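Side-chain contacts in conserved hypothetical protein (Bacteroides thetaiotaomicron, PDB 2FB6), which is of unknown function, folding as a compact single-chain domain in which a five-stranded parallel sheet is flanked by helices: residues T58-Q61 with T62-E66; S88-T91 with N92-I95; I102-T105 with E106-N110; W14-N18 with K19-F23. One frame throughout, in Å; residues are numbered along the deposited sequence. Where two conformers were deposited one is given.

Contact 1 (T58-Q61 with T62-E66)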
loop_
_atom_site.group_PDB
_atom_site.type_symbol
_atom_site.label_atom_id
_atom_site.label_comp_id
_atom_site.label_asym_id
_atom_site.label_seq_id
_atom_site.Cartn_x
_atom_site.Cartn_y
_atom_site.Cartn_z
ATOM N N THR A 58 -9.053 13.648 1.314
ATOM C CA THR A 58 -9.419 13.512 -0.091
ATOM C C THR A 58 -8.232 13.650 -1.039
ATOM O O THR A 58 -8.213 12.989 -2.074
ATOM C CB THR A 58 -10.551 14.468 -0.520
ATOM O OG1 THR A 58 -10.224 15.800 -0.120
ATOM C CG2 THR A 58 -11.878 14.056 0.108
ATOM N N GLN A 59 -7.245 14.488 -0.693
ATOM C CA GLN A 59 -6.046 14.602 -1.534
ATOM C C GLN A 59 -5.265 13.286 -1.568
ATOM O O GLN A 59 -4.789 12.871 -2.626
ATOM C CB GLN A 59 -5.133 15.757 -1.100
ATOM C CG GLN A 59 -5.703 17.126 -1.468
ATOM C CD GLN A 59 -4.811 18.270 -1.050
ATOM O OE1 GLN A 59 -5.295 19.328 -0.628
ATOM N NE2 GLN A 59 -3.510 18.092 -1.205
ATOM N N VAL A 60 -5.149 12.624 -0.413
ATOM C CA VAL A 60 -4.517 11.296 -0.373
ATOM C C VAL A 60 -5.347 10.280 -1.191
ATOM O O VAL A 60 -4.793 9.451 -1.909
ATOM C CB VAL A 60 -4.307 10.829 1.085
ATOM C CG1 VAL A 60 -3.735 9.412 1.159
ATOM C CG2 VAL A 60 -3.390 11.801 1.823
ATOM N N GLN A 61 -6.674 10.338 -1.090
ATOM C CA GLN A 61 -7.522 9.435 -1.888
ATOM C C GLN A 61 -7.277 9.567 -3.389
ATOM O O GLN A 61 -7.275 8.574 -4.104
ATOM C CB GLN A 61 -8.998 9.631 -1.536
ATOM C CG GLN A 61 -9.259 9.265 -0.096
ATOM C CD GLN A 61 -10.663 9.528 0.343
ATOM O OE1 GLN A 61 -11.489 10.022 -0.422
ATOM N NE2 GLN A 61 -10.943 9.203 1.595
ATOM N N THR A 62 -7.084 10.792 -3.868
ATOM C CA THR A 62 -6.757 10.987 -5.275
ATOM C C THR A 62 -5.497 10.226 -5.665
ATOM O O THR A 62 -5.476 9.591 -6.722
ATOM C CB THR A 62 -6.638 12.492 -5.574
ATOM O OG1 THR A 62 -7.866 13.097 -5.179
ATOM C CG2 THR A 62 -6.381 12.773 -7.076
ATOM N N GLU A 63 -4.461 10.267 -4.820
ATOM C CA GLU A 63 -3.240 9.490 -5.089
ATOM C C GLU A 63 -3.514 7.991 -5.088
ATOM O O GLU A 63 -2.995 7.266 -5.928
ATOM C CB GLU A 63 -2.144 9.758 -4.052
ATOM C CG GLU A 63 -1.460 11.082 -4.145
ATOM C CD GLU A 63 -0.786 11.334 -5.483
ATOM O OE1 GLU A 63 -0.122 10.430 -6.037
ATOM O OE2 GLU A 63 -0.912 12.469 -5.972
ATOM N N ILE A 64 -4.322 7.530 -4.134
ATOM C CA ILE A 64 -4.684 6.111 -4.045
ATOM C C ILE A 64 -5.291 5.645 -5.365
ATOM O O ILE A 64 -4.930 4.589 -5.888
ATOM C CB ILE A 64 -5.712 5.872 -2.906
ATOM C CG1 ILE A 64 -5.071 6.081 -1.522
ATOM C CG2 ILE A 64 -6.403 4.482 -3.018
ATOM C CD1 ILE A 64 -4.001 5.050 -1.143
ATOM N N LEU A 65 -6.223 6.446 -5.893
ATOM C CA LEU A 65 -6.900 6.092 -7.134
ATOM C C LEU A 65 -5.935 6.030 -8.317
ATOM O O LEU A 65 -6.018 5.108 -9.142
ATOM C CB LEU A 65 -8.071 7.040 -7.402
ATOM C CG LEU A 65 -9.146 7.036 -6.303
ATOM C CD1 LEU A 65 -10.208 8.096 -6.605
ATOM C CD2 LEU A 65 -9.787 5.658 -6.080
ATOM N N GLU A 66 -5.004 6.981 -8.387
ATOM C CA GLU A 66 -4.005 6.968 -9.461
ATOM C C GLU A 66 -3.111 5.748 -9.330
ATOM O O GLU A 66 -2.779 5.107 -10.336
ATOM C CB GLU A 66 -3.155 8.246 -9.494
ATOM C CG GLU A 66 -2.285 8.360 -10.768
ATOM C CD GLU A 66 -1.343 9.555 -10.767
ATOM O OE1 GLU A 66 -1.493 10.433 -9.896
ATOM O OE2 GLU A 66 -0.432 9.614 -11.634
#
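The opening turns of helix 58-70 set T58 against T62, V60 against I64 and Q61 against L65, each pair one turn apart. The backbone rungs are those of a regular alpha helix: T62 N donates to T58 O, I64 N to V60 O and L65 N to Q61 O, all at 3.0 to 3.1 Å. The rung from E63 N to Q59 O, stretched to 3.4 Å, is weak. T62 folds its hydroxyl back over the same turn. With OG1 beside its own backbone N (chi1 -56°), that oxygen comes to 3.1 Å from T58 O, the acceptor already used by T62 N, although where its proton goes is not settled.

On the buried side, I64 CG1 meets V60 CG1 at 4.5 Å, a loose apolar touch. Both side chains turn into the core, where they meet V54 of helix 49-56 and W14 of the neighbouring strand 9-14. Q61 takes another direction. Extended beyond CG, its chain carries the amide off the helix to V54 O, which NE2 bonds, tying this helix to the one before it. Back in the turn itself, I64 fits against the carbonyl oxygens of the preceding turn: CG1 lies 3.4 Å from V60 O, and CB 3.3 Å from Q61 O.

Contact 2 (S88-T91 with N92-I95)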
loop_
_atom_site.group_PDB
_atom_site.type_symbol
_atom_site.label_atom_id
_atom_site.label_comp_id
_atom_site.label_asym_id
_atom_site.label_seq_id
_atom_site.Cartn_x
_atom_site.Cartn_y
_atom_site.Cartn_z
ATOM N N SER A 88 -15.675 0.406 5.142
ATOM C CA SER A 88 -16.500 0.720 3.977
ATOM C C SER A 88 -15.820 1.770 3.096
ATOM O O SER A 88 -15.788 1.629 1.877
ATOM C CB SER A 88 -17.902 1.193 4.405
ATOM O OG SER A 88 -17.842 2.424 5.113
ATOM N N ILE A 89 -15.262 2.805 3.725
ATOM C CA ILE A 89 -14.576 3.880 2.999
ATOM C C ILE A 89 -13.382 3.302 2.226
ATOM O O ILE A 89 -13.196 3.577 1.040
ATOM C CB ILE A 89 -14.105 5.001 3.971
ATOM C CG1 ILE A 89 -15.310 5.728 4.585
ATOM C CG2 ILE A 89 -13.209 6.021 3.253
ATOM C CD1 ILE A 89 -14.928 6.573 5.799
ATOM N N ILE A 90 -12.593 2.472 2.905
ATOM C CA ILE A 90 -11.377 1.929 2.311
ATOM C C ILE A 90 -11.708 0.978 1.154
ATOM O O ILE A 90 -11.118 1.085 0.075
ATOM C CB ILE A 90 -10.503 1.256 3.395
ATOM C CG1 ILE A 90 -9.996 2.287 4.429
ATOM C CG2 ILE A 90 -9.336 0.483 2.787
ATOM C CD1 ILE A 90 -9.138 3.422 3.882
ATOM N N THR A 91 -12.685 0.090 1.358
ATOM C CA THR A 91 -13.136 -0.840 0.325
ATOM C C THR A 91 -13.662 -0.084 -0.901
ATOM O O THR A 91 -13.409 -0.466 -2.053
ATOM C CB THR A 91 -14.240 -1.766 0.910
ATOM O OG1 THR A 91 -13.642 -2.718 1.804
ATOM C CG2 THR A 91 -15.038 -2.484 -0.175
ATOM N N ASN A 92 -14.406 0.995 -0.637
ATOM C CA ASN A 92 -14.989 1.814 -1.707
ATOM C C ASN A 92 -13.951 2.511 -2.582
ATOM O O ASN A 92 -14.248 2.891 -3.720
ATOM C CB ASN A 92 -15.962 2.857 -1.147
ATOM C CG ASN A 92 -17.262 2.248 -0.636
ATOM O OD1 ASN A 92 -17.567 1.083 -0.893
ATOM N ND2 ASN A 92 -18.025 3.042 0.114
ATOM N N LEU A 93 -12.737 2.696 -2.045
ATOM C CA LEU A 93 -11.634 3.278 -2.823
ATOM C C LEU A 93 -10.991 2.251 -3.739
ATOM O O LEU A 93 -10.157 2.599 -4.580
ATOM C CB LEU A 93 -10.552 3.871 -1.910
ATOM C CG LEU A 93 -10.949 5.089 -1.085
ATOM C CD1 LEU A 93 -9.902 5.364 -0.037
ATOM C CD2 LEU A 93 -11.163 6.313 -2.004
ATOM N N GLY A 94 -11.359 0.984 -3.568
ATOM C CA GLY A 94 -10.781 -0.082 -4.362
ATOM C C GLY A 94 -9.601 -0.782 -3.707
ATOM O O GLY A 94 -8.897 -1.578 -4.343
ATOM N N ILE A 95 -9.391 -0.486 -2.423
ATOM C CA ILE A 95 -8.350 -1.130 -1.617
ATOM C C ILE A 95 -8.882 -2.462 -1.079
ATOM O O ILE A 95 -10.050 -2.552 -0.657
ATOM C CB ILE A 95 -7.919 -0.185 -0.467
ATOM C CG1 ILE A 95 -7.251 1.073 -1.031
ATOM C CG2 ILE A 95 -6.995 -0.877 0.517
ATOM C CD1 ILE A 95 -7.209 2.238 -0.042
HETATM O O HOH W 1 -11.962 -5.085 0.563
HETATM O O HOH W 2 -11.996 -2.803 -2.710
#
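I90 and I95 meet across a Schellman motif that ends helix 87-92, and I95 is the side chain to follow. Its CB lies 3.5 Å from I90 O, already against the last turn. From there CG2 branches to I90 CG2, methyl to methyl at 3.5 Å. The other branch goes through CG1, which passes I90 O more loosely, to CD1, which closes on I90 CG2 at 4.0 Å. I90 CG2 is thus touched by both ends of the I95 fork, and the two side chains cross obliquely. The pair is buried, lying against A76 of strand 73-77 and V54 of helix 49-56.

The backbone brings I95 into this place. N92 N still makes an ordinary helical bond to S88 O, but L93 N is shared between a weak bond to I89 O and a second to I90 O, above whose carbonyl plane L93 N stands. G94 then turns the chain with a positive phi of 95°, where a side chain would be pressed against the L93 carbonyl oxygen. G94 N donates to T91 O at 2.9 Å, and I95 N reaches back to I90 O in a weak bond of 3.4 Å. These two bonds close the helix end as strand 96-98 approaches. T91 O has a further partner in a water that donates to it at 2.8 Å, and the same water donates to I95 O, also at 2.8 Å.

Contact 3 (I102-T105 with E106-N110)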
loop_
_atom_site.group_PDB
_atom_site.type_symbol
_atom_site.label_atom_id
_atom_site.label_comp_id
_atom_site.label_asym_id
_atom_site.label_seq_id
_atom_site.Cartn_x
_atom_site.Cartn_y
_atom_site.Cartn_z
ATOM N N ILE A 102 -1.051 -12.873 8.566
ATOM C CA ILE A 102 -0.457 -13.947 7.768
ATOM C C ILE A 102 0.252 -13.392 6.528
ATOM O O ILE A 102 1.397 -13.746 6.285
ATOM C CB ILE A 102 -1.513 -15.041 7.408
ATOM C CG1 ILE A 102 -1.967 -15.766 8.670
ATOM C CG2 ILE A 102 -0.963 -16.029 6.358
ATOM C CD1 ILE A 102 -0.850 -16.394 9.438
ATOM N N PRO A 103 -0.428 -12.547 5.732
ATOM C CA PRO A 103 0.277 -11.973 4.587
ATOM C C PRO A 103 1.610 -11.298 4.928
ATOM O O PRO A 103 2.620 -11.566 4.259
ATOM C CB PRO A 103 -0.744 -10.982 4.009
ATOM C CG PRO A 103 -2.067 -11.594 4.357
ATOM C CD PRO A 103 -1.863 -12.176 5.730
ATOM N N LEU A 104 1.639 -10.427 5.936
ATOM C CA LEU A 104 2.903 -9.761 6.258
ATOM C C LEU A 104 3.969 -10.767 6.656
ATOM O O LEU A 104 5.126 -10.655 6.241
ATOM C CB LEU A 104 2.727 -8.701 7.340
ATOM C CG LEU A 104 4.021 -7.968 7.730
ATOM C CD1 LEU A 104 4.750 -7.295 6.539
ATOM C CD2 LEU A 104 3.723 -6.936 8.796
ATOM N N THR A 105 3.581 -11.740 7.472
ATOM C CA THR A 105 4.505 -12.791 7.872
ATOM C C THR A 105 5.060 -13.482 6.635
ATOM O O THR A 105 6.283 -13.655 6.518
ATOM C CB THR A 105 3.830 -13.796 8.834
ATOM O OG1 THR A 105 3.285 -13.091 9.959
ATOM C CG2 THR A 105 4.849 -14.837 9.330
ATOM N N GLU A 106 4.188 -13.844 5.698
ATOM C CA GLU A 106 4.647 -14.515 4.488
ATOM C C GLU A 106 5.596 -13.644 3.676
ATOM O O GLU A 106 6.626 -14.121 3.182
ATOM C CB GLU A 106 3.458 -14.971 3.647
ATOM C CG GLU A 106 2.681 -16.112 4.303
ATOM C CD GLU A 106 3.445 -17.423 4.278
ATOM O OE1 GLU A 106 3.807 -17.878 3.166
ATOM O OE2 GLU A 106 3.694 -17.994 5.361
ATOM N N TYR A 107 5.264 -12.358 3.541
ATOM C CA TYR A 107 6.131 -11.456 2.773
ATOM C C TYR A 107 7.523 -11.419 3.387
ATOM O O TYR A 107 8.529 -11.476 2.682
ATOM C CB TYR A 107 5.569 -10.028 2.720
ATOM C CG TYR A 107 4.167 -9.890 2.144
ATOM C CD1 TYR A 107 3.685 -10.759 1.146
ATOM C CD2 TYR A 107 3.345 -8.847 2.555
ATOM C CE1 TYR A 107 2.390 -10.617 0.622
ATOM C CE2 TYR A 107 2.063 -8.694 2.026
ATOM C CZ TYR A 107 1.598 -9.574 1.054
ATOM O OH TYR A 107 0.337 -9.419 0.518
ATOM N N LEU A 108 7.580 -11.329 4.704
ATOM C CA LEU A 108 8.870 -11.283 5.390
ATOM C C LEU A 108 9.620 -12.609 5.246
ATOM O O LEU A 108 10.819 -12.621 4.946
ATOM C CB LEU A 108 8.658 -10.948 6.869
ATOM C CG LEU A 108 8.311 -9.483 7.137
ATOM C CD1 LEU A 108 7.586 -9.308 8.478
ATOM C CD2 LEU A 108 9.567 -8.590 7.068
ATOM N N LYS A 109 8.906 -13.717 5.441
ATOM C CA LYS A 109 9.514 -15.069 5.357
ATOM C C LYS A 109 10.058 -15.359 3.971
ATOM O O LYS A 109 11.056 -16.077 3.830
ATOM C CB LYS A 109 8.497 -16.145 5.726
ATOM C CG LYS A 109 7.939 -15.995 7.134
ATOM C CD LYS A 109 8.550 -16.967 8.077
ATOM C CE LYS A 109 7.931 -16.867 9.453
ATOM N NZ LYS A 109 8.678 -17.702 10.426
ATOM N N ASN A 110 9.394 -14.807 2.956
ATOM C CA ASN A 110 9.802 -15.008 1.558
ATOM C C ASN A 110 10.989 -14.145 1.145
ATOM O O ASN A 110 11.465 -14.253 0.010
ATOM C CB ASN A 110 8.622 -14.754 0.616
ATOM C CG ASN A 110 7.510 -15.759 0.794
ATOM O OD1 ASN A 110 7.722 -16.853 1.331
ATOM N ND2 ASN A 110 6.317 -15.402 0.345
#
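T105 and K109 run alongside each other, one turn apart on helix 101-109, with T105 CG2 3.7 Å from K109 CE along the outer surface. K109 N closes the turn beneath them with a bond to T105 O at 2.8 Å. The threonine hydroxyl is spoken for by G101 O, which fixes its rotation and turns the methyl toward the lysine chain. E106 repeats the pattern one step round the helix: its N bonds to I102 O at 2.9 Å, and in the modelled conformer its CG runs beside I102 CG2.

L104 faces another way. With CG anti to the backbone N (chi1 180°), the side chain stands out from the helix, and L108 CD1 comes across to its CG at 3.9 Å.

Y107 reaches from this helix to the sheet. Its hydroxyl bonds to E75, and its ring meets N43 and I45 of strand 41-46 and R98 of strand 96-98. With Y107 cut back to alanine, the E75 carboxylate would probably lose its phenol partner and a gap would open between the helix and these strands. The ring also lies across the P103 carbonyl, whose oxygen sits 3.1 Å above one face, offset toward the rim, while accepting Y107 N at 2.9 Å.

Contact 4 (W14-N18 with K19-F23)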
loop_
_atom_site.group_PDB
_atom_site.type_symbol
_atom_site.label_atom_id
_atom_site.label_comp_id
_atom_site.label_asym_id
_atom_site.label_seq_id
_atom_site.Cartn_x
_atom_site.Cartn_y
_atom_site.Cartn_z
ATOM N N TRP A 14 3.181 0.866 4.499
ATOM C CA TRP A 14 2.878 2.274 4.679
ATOM C C TRP A 14 2.168 2.453 6.023
ATOM O O TRP A 14 0.990 2.117 6.168
ATOM C CB TRP A 14 2.006 2.727 3.501
ATOM C CG TRP A 14 1.447 4.103 3.584
ATOM C CD1 TRP A 14 1.708 5.058 4.533
ATOM C CD2 TRP A 14 0.550 4.698 2.649
ATOM N NE1 TRP A 14 0.980 6.203 4.258
ATOM C CE2 TRP A 14 0.271 6.011 3.102
ATOM C CE3 TRP A 14 -0.047 4.252 1.460
ATOM C CZ2 TRP A 14 -0.589 6.873 2.416
ATOM C CZ3 TRP A 14 -0.926 5.111 0.779
ATOM C CH2 TRP A 14 -1.183 6.405 1.261
ATOM N N THR A 15 2.903 2.973 7.005
ATOM C CA THR A 15 2.335 3.243 8.332
ATOM C C THR A 15 2.175 4.731 8.589
ATOM O O THR A 15 1.343 5.130 9.402
ATOM C CB THR A 15 3.197 2.660 9.489
ATOM O OG1 THR A 15 4.403 3.410 9.625
ATOM C CG2 THR A 15 3.520 1.173 9.265
ATOM N N THR A 16 2.981 5.550 7.922
ATOM C CA THR A 16 3.053 6.976 8.276
ATOM C C THR A 16 1.813 7.765 7.868
ATOM O O THR A 16 1.171 7.461 6.851
ATOM C CB THR A 16 4.309 7.653 7.677
ATOM O OG1 THR A 16 4.413 8.977 8.213
ATOM C CG2 THR A 16 4.263 7.713 6.141
ATOM N N ASP A 17 1.489 8.789 8.657
ATOM C CA ASP A 17 0.492 9.757 8.225
ATOM C C ASP A 17 1.122 11.118 7.923
ATOM O O ASP A 17 0.411 12.114 7.832
ATOM C CB ASP A 17 -0.669 9.875 9.228
ATOM C CG ASP A 17 -0.229 10.351 10.601
ATOM O OD1 ASP A 17 0.956 10.703 10.797
ATOM O OD2 ASP A 17 -1.116 10.407 11.488
ATOM N N ASN A 18 2.441 11.135 7.719
ATOM C CA ASN A 18 3.121 12.364 7.322
ATOM C C ASN A 18 2.837 12.637 5.850
ATOM O O ASN A 18 3.320 11.912 4.976
ATOM C CB ASN A 18 4.623 12.271 7.553
ATOM C CG ASN A 18 5.316 13.578 7.272
ATOM O OD1 ASN A 18 5.421 14.002 6.129
ATOM N ND2 ASN A 18 5.764 14.240 8.317
ATOM N N LYS A 19 2.043 13.663 5.564
ATOM C CA LYS A 19 1.654 13.949 4.177
ATOM C C LYS A 19 2.842 14.283 3.275
ATOM O O LYS A 19 2.871 13.863 2.123
ATOM C CB LYS A 19 0.573 15.037 4.119
ATOM C CG LYS A 19 -0.755 14.535 4.678
ATOM C CD LYS A 19 -1.858 15.591 4.649
ATOM C CE LYS A 19 -2.312 15.896 3.230
ATOM N NZ LYS A 19 -3.459 16.869 3.203
ATOM N N ASP A 20 3.841 15.001 3.797
ATOM C CA ASP A 20 5.013 15.329 2.977
ATOM C C ASP A 20 5.688 14.066 2.479
ATOM O O ASP A 20 6.055 13.966 1.304
ATOM C CB ASP A 20 6.014 16.220 3.736
ATOM C CG ASP A 20 5.650 17.695 3.703
ATOM O OD1 ASP A 20 4.856 18.119 2.848
ATOM O OD2 ASP A 20 6.184 18.441 4.551
ATOM N N THR A 21 5.830 13.082 3.363
ATOM C CA THR A 21 6.449 11.823 2.965
ATOM C C THR A 21 5.533 10.987 2.056
ATOM O O THR A 21 6.001 10.385 1.087
ATOM C CB THR A 21 6.938 11.059 4.186
ATOM O OG1 THR A 21 8.010 11.818 4.764
ATOM C CG2 THR A 21 7.410 9.641 3.830
ATOM N N VAL A 22 4.235 10.980 2.350
ATOM C CA VAL A 22 3.292 10.246 1.496
ATOM C C VAL A 22 3.327 10.747 0.063
ATOM O O VAL A 22 3.433 9.947 -0.858
ATOM C CB VAL A 22 1.846 10.306 2.062
ATOM C CG1 VAL A 22 0.803 9.817 1.027
ATOM C CG2 VAL A 22 1.759 9.482 3.339
ATOM N N PHE A 23 3.239 12.058 -0.139
ATOM C CA PHE A 23 3.125 12.551 -1.491
ATOM C C PHE A 23 4.484 12.499 -2.184
ATOM O O PHE A 23 4.613 11.960 -3.300
ATOM C CB PHE A 23 2.542 13.964 -1.508
ATOM C CG PHE A 23 1.094 14.048 -1.058
ATOM C CD1 PHE A 23 0.091 13.352 -1.732
ATOM C CD2 PHE A 23 0.738 14.860 0.004
ATOM C CE1 PHE A 23 -1.249 13.457 -1.336
ATOM C CE2 PHE A 23 -0.600 14.968 0.408
ATOM C CZ PHE A 23 -1.578 14.255 -0.263
#
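N18 OD1 accepts T21 N at 2.9 Å, the capping bond of an asparagine at the N-cap of helix 19-36. The same oxygen stands 3.0 Å from D20 N. With CG anti to the backbone N (chi1 -175°), the amide swings forward over the turn, and T21 N approaches the amide oxygen tilted 21° from its plane. The N18 carbonyl meanwhile starts the helical ladder by taking V22 N at 2.9 Å. Just upstream T16 forms an ST turn, its OG1 accepting the backbone N of N18 at 3.0 Å, which places this turn directly before the cap.

Behind the cap, W14 at the end of strand 9-14 turns its indole toward the helix. NE1 donates to T16 O at 2.9 Å, within the carbonyl plane although the bond is bent, and this fixes the rotation of the ring. V22 crosses the indole at about a right angle: CG1 rests 3.5 Å from CZ2, while CG2 sits by NE1. Replacing W14 with a leucine would probably leave the T16 carbonyl without its indole donor and the V22 methyls with a gap beside them. On the outer side, K19 reaches D57 in a salt bridge.

Two residues thus do the accepting where strand gives way to helix: N18 OD1 and O take T21 N and V22 N, while T16 OG1 and O take N18 N and W14 NE1. The partly negative N18 amide oxygen is likely to suit the positive end of the helix dipole.

How the contacts relate
From the N terminus, contact 4 closes the short loop from strand 9-14 into helix 19-36. Contact 1 follows within helix 58-70, then contact 2 at the turn from helix 87-92 into strand 96-98, and contact 3 in helix 101-109. All are in series; none nests in or crosses another. In space contact 1 is the middle piece. It ties helix 58-70 to helix 19-36 through F23, to the end of strand 9-14 where I64 CD1 packs on W14 CZ3, and to the turn before strand 96-98 through L93 and I95. Contact 3 stands apart, its centre about 27 Å from that of contact 1, on the opposite side of the chain's centre.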